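Local coordinates for protein PfVFT1 (Plasmodium falciparum, PDB 5JKQ) that is of unconfirmed function but has the bi-lobed Venus flytrap architecture of solute-binding proteins and so probably binds a small ligand between its lobes, at residues V24-L27 with I28-E32; F233-Y236 with I237-S240. The protein carries 3 engineered substitutions. All coordinates share one frame; numbering follows the deposited sequence.

Contact 1. Residues V24-L27 with I28-E32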
loop_
_atom_site.group_PDB
_atom_site.type_symbol
_atom_site.label_atom_id
_atom_site.label_comp_id
_atom_site.label_asym_id
_atom_site.label_seq_id
_atom_site.Cartn_x
_atom_site.Cartn_y
_atom_site.Cartn_z
ATOM N N VAL A 24 10.052 1.723 -10.781
ATOM C CA VAL A 24 9.479 2.714 -9.877
ATOM C C VAL A 24 10.424 3.902 -9.730
ATOM O O VAL A 24 9.992 5.055 -9.751
ATOM C CB VAL A 24 9.182 2.104 -8.490
ATOM C CG1 VAL A 24 8.753 3.175 -7.492
ATOM C CG2 VAL A 24 8.105 1.039 -8.607
ATOM N N LYS A 25 11.715 3.611 -9.594
ATOM C CA LYS A 25 12.728 4.650 -9.479
ATOM C C LYS A 25 12.697 5.555 -10.705
ATOM O O LYS A 25 12.749 6.781 -10.589
ATOM C CB LYS A 25 14.114 4.030 -9.308
ATOM C CG LYS A 25 15.237 5.045 -9.173
ATOM C CD LYS A 25 16.561 4.363 -8.872
ATOM C CE LYS A 25 17.688 5.370 -8.736
ATOM N NZ LYS A 25 18.961 4.712 -8.343
ATOM N N GLU A 26 12.597 4.944 -11.880
ATOM C CA GLU A 26 12.534 5.698 -13.125
ATOM C C GLU A 26 11.240 6.505 -13.207
ATOM O O GLU A 26 11.242 7.645 -13.673
ATOM C CB GLU A 26 12.654 4.760 -14.327
ATOM C CG GLU A 26 12.491 5.459 -15.663
ATOM C CD GLU A 26 13.185 4.732 -16.797
ATOM O OE1 GLU A 26 14.412 4.513 -16.703
ATOM O OE2 GLU A 26 12.504 4.381 -17.782
ATOM N N LEU A 27 10.141 5.912 -12.748
ATOM C CA LEU A 27 8.842 6.577 -12.778
ATOM C C LEU A 27 8.815 7.790 -11.849
ATOM O O LEU A 27 8.006 8.702 -12.028
ATOM C CB LEU A 27 7.728 5.601 -12.396
ATOM C CG LEU A 27 7.319 4.603 -13.484
ATOM C CD1 LEU A 27 6.331 3.594 -12.932
ATOM C CD2 LEU A 27 6.720 5.312 -14.693
ATOM N N ILE A 28 9.702 7.792 -10.861
ATOM C CA ILE A 28 9.832 8.913 -9.938
ATOM C C ILE A 28 10.737 9.979 -10.548
ATOM O O ILE A 28 10.519 11.175 -10.354
ATOM C CB ILE A 28 10.384 8.444 -8.573
ATOM C CG1 ILE A 28 9.309 7.640 -7.841
ATOM C CG2 ILE A 28 10.814 9.629 -7.706
ATOM C CD1 ILE A 28 9.815 6.840 -6.667
ATOM N N GLN A 29 11.742 9.537 -11.297
ATOM C CA GLN A 29 12.649 10.448 -11.984
ATOM C C GLN A 29 11.949 11.200 -13.114
ATOM O O GLN A 29 12.173 12.396 -13.296
ATOM C CB GLN A 29 13.853 9.684 -12.546
ATOM C CG GLN A 29 14.833 9.190 -11.493
ATOM C CD GLN A 29 15.905 8.280 -12.068
ATOM O OE1 GLN A 29 15.719 7.661 -13.117
ATOM N NE2 GLN A 29 17.035 8.194 -11.378
ATOM N N ASN A 30 11.111 10.499 -13.873
ATOM C CA ASN A 30 10.474 11.092 -15.047
ATOM C C ASN A 30 9.101 11.705 -14.754
ATOM O O ASN A 30 8.360 12.047 -15.676
ATOM C CB ASN A 30 10.352 10.044 -16.163
ATOM C CG ASN A 30 9.447 8.883 -15.793
ATOM O OD1 ASN A 30 8.721 8.929 -14.804
ATOM N ND2 ASN A 30 9.481 7.834 -16.606
ATOM N N GLU A 31 8.766 11.822 -13.471
ATOM C CA GLU A 31 7.561 12.527 -13.025
ATOM C C GLU A 31 6.247 11.826 -13.392
ATOM O O GLU A 31 5.174 12.325 -13.060
ATOM C CB GLU A 31 7.534 13.951 -13.600
ATOM C CG GLU A 31 8.837 14.725 -13.459
ATOM C CD GLU A 31 8.797 16.064 -14.178
ATOM O OE1 GLU A 31 7.683 16.568 -14.441
ATOM O OE2 GLU A 31 9.877 16.612 -14.487
ATOM N N GLU A 32 6.318 10.683 -14.068
ATOM C CA GLU A 32 5.105 9.996 -14.512
ATOM C C GLU A 32 4.231 9.545 -13.345
ATOM O O GLU A 32 3.004 9.634 -13.412
ATOM C CB GLU A 32 5.453 8.785 -15.380
ATOM C CG GLU A 32 5.783 9.131 -16.823
ATOM C CD GLU A 32 6.047 7.902 -17.675
ATOM O OE1 GLU A 32 5.433 6.847 -17.412
ATOM O OE2 GLU A 32 6.871 7.994 -18.609
HETATM O O HOH W 1 15.925 5.102 -14.712
#

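Contact 2. Residues F233-Y236 with I237-S240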
loop_
_atom_site.group_PDB
_atom_site.type_symbol
_atom_site.label_atom_id
_atom_site.label_comp_id
_atom_site.label_asym_id
_atom_site.label_seq_id
_atom_site.Cartn_x
_atom_site.Cartn_y
_atom_site.Cartn_z
ATOM N N PHE A 233 -17.299 1.802 13.039
ATOM C CA PHE A 233 -17.420 2.946 12.130
ATOM C C PHE A 233 -17.272 2.542 10.668
ATOM O O PHE A 233 -16.284 1.916 10.281
ATOM C CB PHE A 233 -16.378 4.004 12.490
ATOM C CG PHE A 233 -16.328 4.315 13.957
ATOM C CD1 PHE A 233 -17.238 5.190 14.523
ATOM C CD2 PHE A 233 -15.380 3.719 14.773
ATOM C CE1 PHE A 233 -17.199 5.471 15.877
ATOM C CE2 PHE A 233 -15.337 3.997 16.127
ATOM C CZ PHE A 233 -16.248 4.874 16.679
ATOM N N SER A 234 -18.265 2.915 9.864
ATOM C CA SER A 234 -18.311 2.554 8.449
ATOM C C SER A 234 -18.284 3.779 7.535
ATOM O O SER A 234 -18.298 3.644 6.311
ATOM C CB SER A 234 -19.568 1.729 8.160
ATOM O OG SER A 234 -19.632 0.589 9.000
ATOM N N SER A 235 -18.253 4.971 8.124
ATOM C CA SER A 235 -18.240 6.195 7.333
ATOM C C SER A 235 -17.679 7.374 8.116
ATOM O O SER A 235 -17.572 7.332 9.342
ATOM C CB SER A 235 -19.652 6.529 6.845
ATOM O OG SER A 235 -20.498 6.880 7.926
ATOM N N TYR A 236 -17.320 8.423 7.384
ATOM C CA TYR A 236 -16.815 9.650 7.977
ATOM C C TYR A 236 -17.833 10.247 8.944
ATOM O O TYR A 236 -17.475 10.717 10.024
ATOM C CB TYR A 236 -16.470 10.647 6.872
ATOM C CG TYR A 236 -16.130 12.040 7.345
ATOM C CD1 TYR A 236 -14.982 12.286 8.084
ATOM C CD2 TYR A 236 -16.945 13.117 7.023
ATOM C CE1 TYR A 236 -14.663 13.562 8.506
ATOM C CE2 TYR A 236 -16.632 14.398 7.438
ATOM C CZ TYR A 236 -15.490 14.615 8.180
ATOM O OH TYR A 236 -15.173 15.887 8.596
ATOM N N ILE A 237 -19.105 10.208 8.556
ATOM C CA ILE A 237 -20.175 10.766 9.376
ATOM C C ILE A 237 -20.300 9.997 10.691
ATOM O O ILE A 237 -20.505 10.598 11.744
ATOM C CB ILE A 237 -21.519 10.755 8.614
ATOM C CG1 ILE A 237 -21.451 11.738 7.444
ATOM C CG2 ILE A 237 -22.689 11.129 9.535
ATOM C CD1 ILE A 237 -22.595 11.616 6.458
ATOM N N ASP A 238 -20.167 8.674 10.628
ATOM C CA ASP A 238 -20.211 7.842 11.829
ATOM C C ASP A 238 -19.043 8.175 12.741
ATOM O O ASP A 238 -19.223 8.459 13.926
ATOM C CB ASP A 238 -20.169 6.353 11.475
ATOM C CG ASP A 238 -21.370 5.906 10.668
ATOM O OD1 ASP A 238 -22.429 6.560 10.754
ATOM O OD2 ASP A 238 -21.255 4.888 9.952
ATOM N N LEU A 239 -17.846 8.124 12.167
ATOM C CA LEU A 239 -16.612 8.433 12.877
ATOM C C LEU A 239 -16.724 9.802 13.549
ATOM O O LEU A 239 -16.436 9.945 14.738
ATOM C CB LEU A 239 -15.433 8.382 11.892
ATOM C CG LEU A 239 -13.963 8.562 12.303
ATOM C CD1 LEU A 239 -13.641 9.983 12.756
ATOM C CD2 LEU A 239 -13.563 7.547 13.362
ATOM N N SER A 240 -17.179 10.793 12.789
ATOM C CA SER A 240 -17.251 12.167 13.272
ATOM C C SER A 240 -18.251 12.327 14.412
ATOM O O SER A 240 -17.996 13.054 15.372
ATOM C CB SER A 240 -17.622 13.112 12.130
ATOM O OG SER A 240 -16.609 13.136 11.139
#

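Contact 1. Residues V24-L27 with I28-E32
Asn-30 turns its side chain back over the last turn of helix 14-29, against the backbone of Glu-26 and Leu-27. From the backbone outward, its CB lies 3.6 Å from Glu-26 O, and CG comes closer to the same oxygen. A chi1 of 64° sets CG between the backbone N and the carbonyl carbon, which is what folds the amide inward. At the tip the two branches part: ND2 passes near Glu-26 CG, whereas Asn-30 OD1 lies 2.9 Å from Leu-27 O and also close to Glu-26 O, acceptors with no proton to share. Its donor is Glu-32 N, at 3.1 Å from OD1 with an N-H...O angle of 162°, standing above the amide plane of Asn-30. The backbone of Asn-30 is held as well, its N bonding to Glu-26 O at 2.9 Å.

Other side chains meet along the same helix end. Water 1 joins Glu-26 OE1 (2.6 Å) to Gln-29 OE1, donating to both, and Val-24 CG1 meets Ile-28 CD1 at 3.9 Å. Leu-27 CD2 lies 3.4 Å from Glu-32 OE1, while its side chain packs on Ile-109, Ile-110 and Thr-113 of helix 102-118. Lys-25 NZ bonds to Asn-55 OD1 and Leu-53 O.

With OD1 accepting from the backbone N two residues on, the arrangement is an Asx turn, set where helix 14-29 ends and helix 32-39 begins.

Contact 2. Residues F233-Y236 with I237-S240
Two serine torsions bring the key hydroxyls of residues 233-240 to their partners across the first turn of helix 236-244. In Ser-235, chi1 of 67° places OG between the backbone N and the carbonyl carbon, where it faces the start of the helix. In Ser-240, chi1 of -65° sets OG beside its own backbone N, which lets the hydroxyl join that N at the carbonyl of Tyr-236.

Ser-235 is the N-cap. Its OG accepts from Asp-238 N at 3.3 Å, a long but fairly straight bond, and the Asp-238 carboxylate bends back to the same hydroxyl, with OD2 2.9 Å from Ser-235 OG. The carbonyl of Ser-235 opens the helical bonding, taking Leu-239 N at 2.9 Å with an almost linear N-H...O angle of 177°.

Two bonds grip Tyr-236 O: Ser-240 N and Ser-240 OG each donate at 2.8 Å, from opposite faces of the carbonyl plane, the hydroxyl standing well above it. The same OG also lies over one face of the Tyr-236 ring, displaced toward the rim, with CE1 the nearest ring atom at 3.3 Å. One hydroxyl thus touches both the carbonyl and the ring of Tyr-236.

Phe-233, two residues before the cap, has Leu-239 CD2 over one ring face, offset toward the rim and 4.3 Å from Phe-233 CG, while Asp-238 O lies at the ring edge.

Around this turn, Tyr-236, Leu-239 and Ser-240 pack on Met-182 of strand 175-184. Phe-233 and Leu-239 touch Ala-208 of strand 206-209, and edge-to-face rings join Phe-233 to His-248 and Tyr-236 to Phe-258, seating the helix start against the sheet and its adjoining loops.

In the fold
From the N terminus, the chain reaches contact 1 at the end of helix 14-29, where a tight turn leads into helix 32-39; contact 2 comes some two hundred residues later, where the loop after strand 227-229 enters helix 236-244. Each is formed within one continuous stretch, so neither closes a long loop, and the two follow in series without nesting or crossing. The centres of contact 1 and contact 2 are about 36 Å apart and their nearest atoms about 28 Å apart, on opposite sides of the chain's centre. Contact 1 borders helix 102-118, whereas contact 2 borders strands 175-184 and 206-209 of the mixed sheet. This separation is consistent with the bi-lobed architecture.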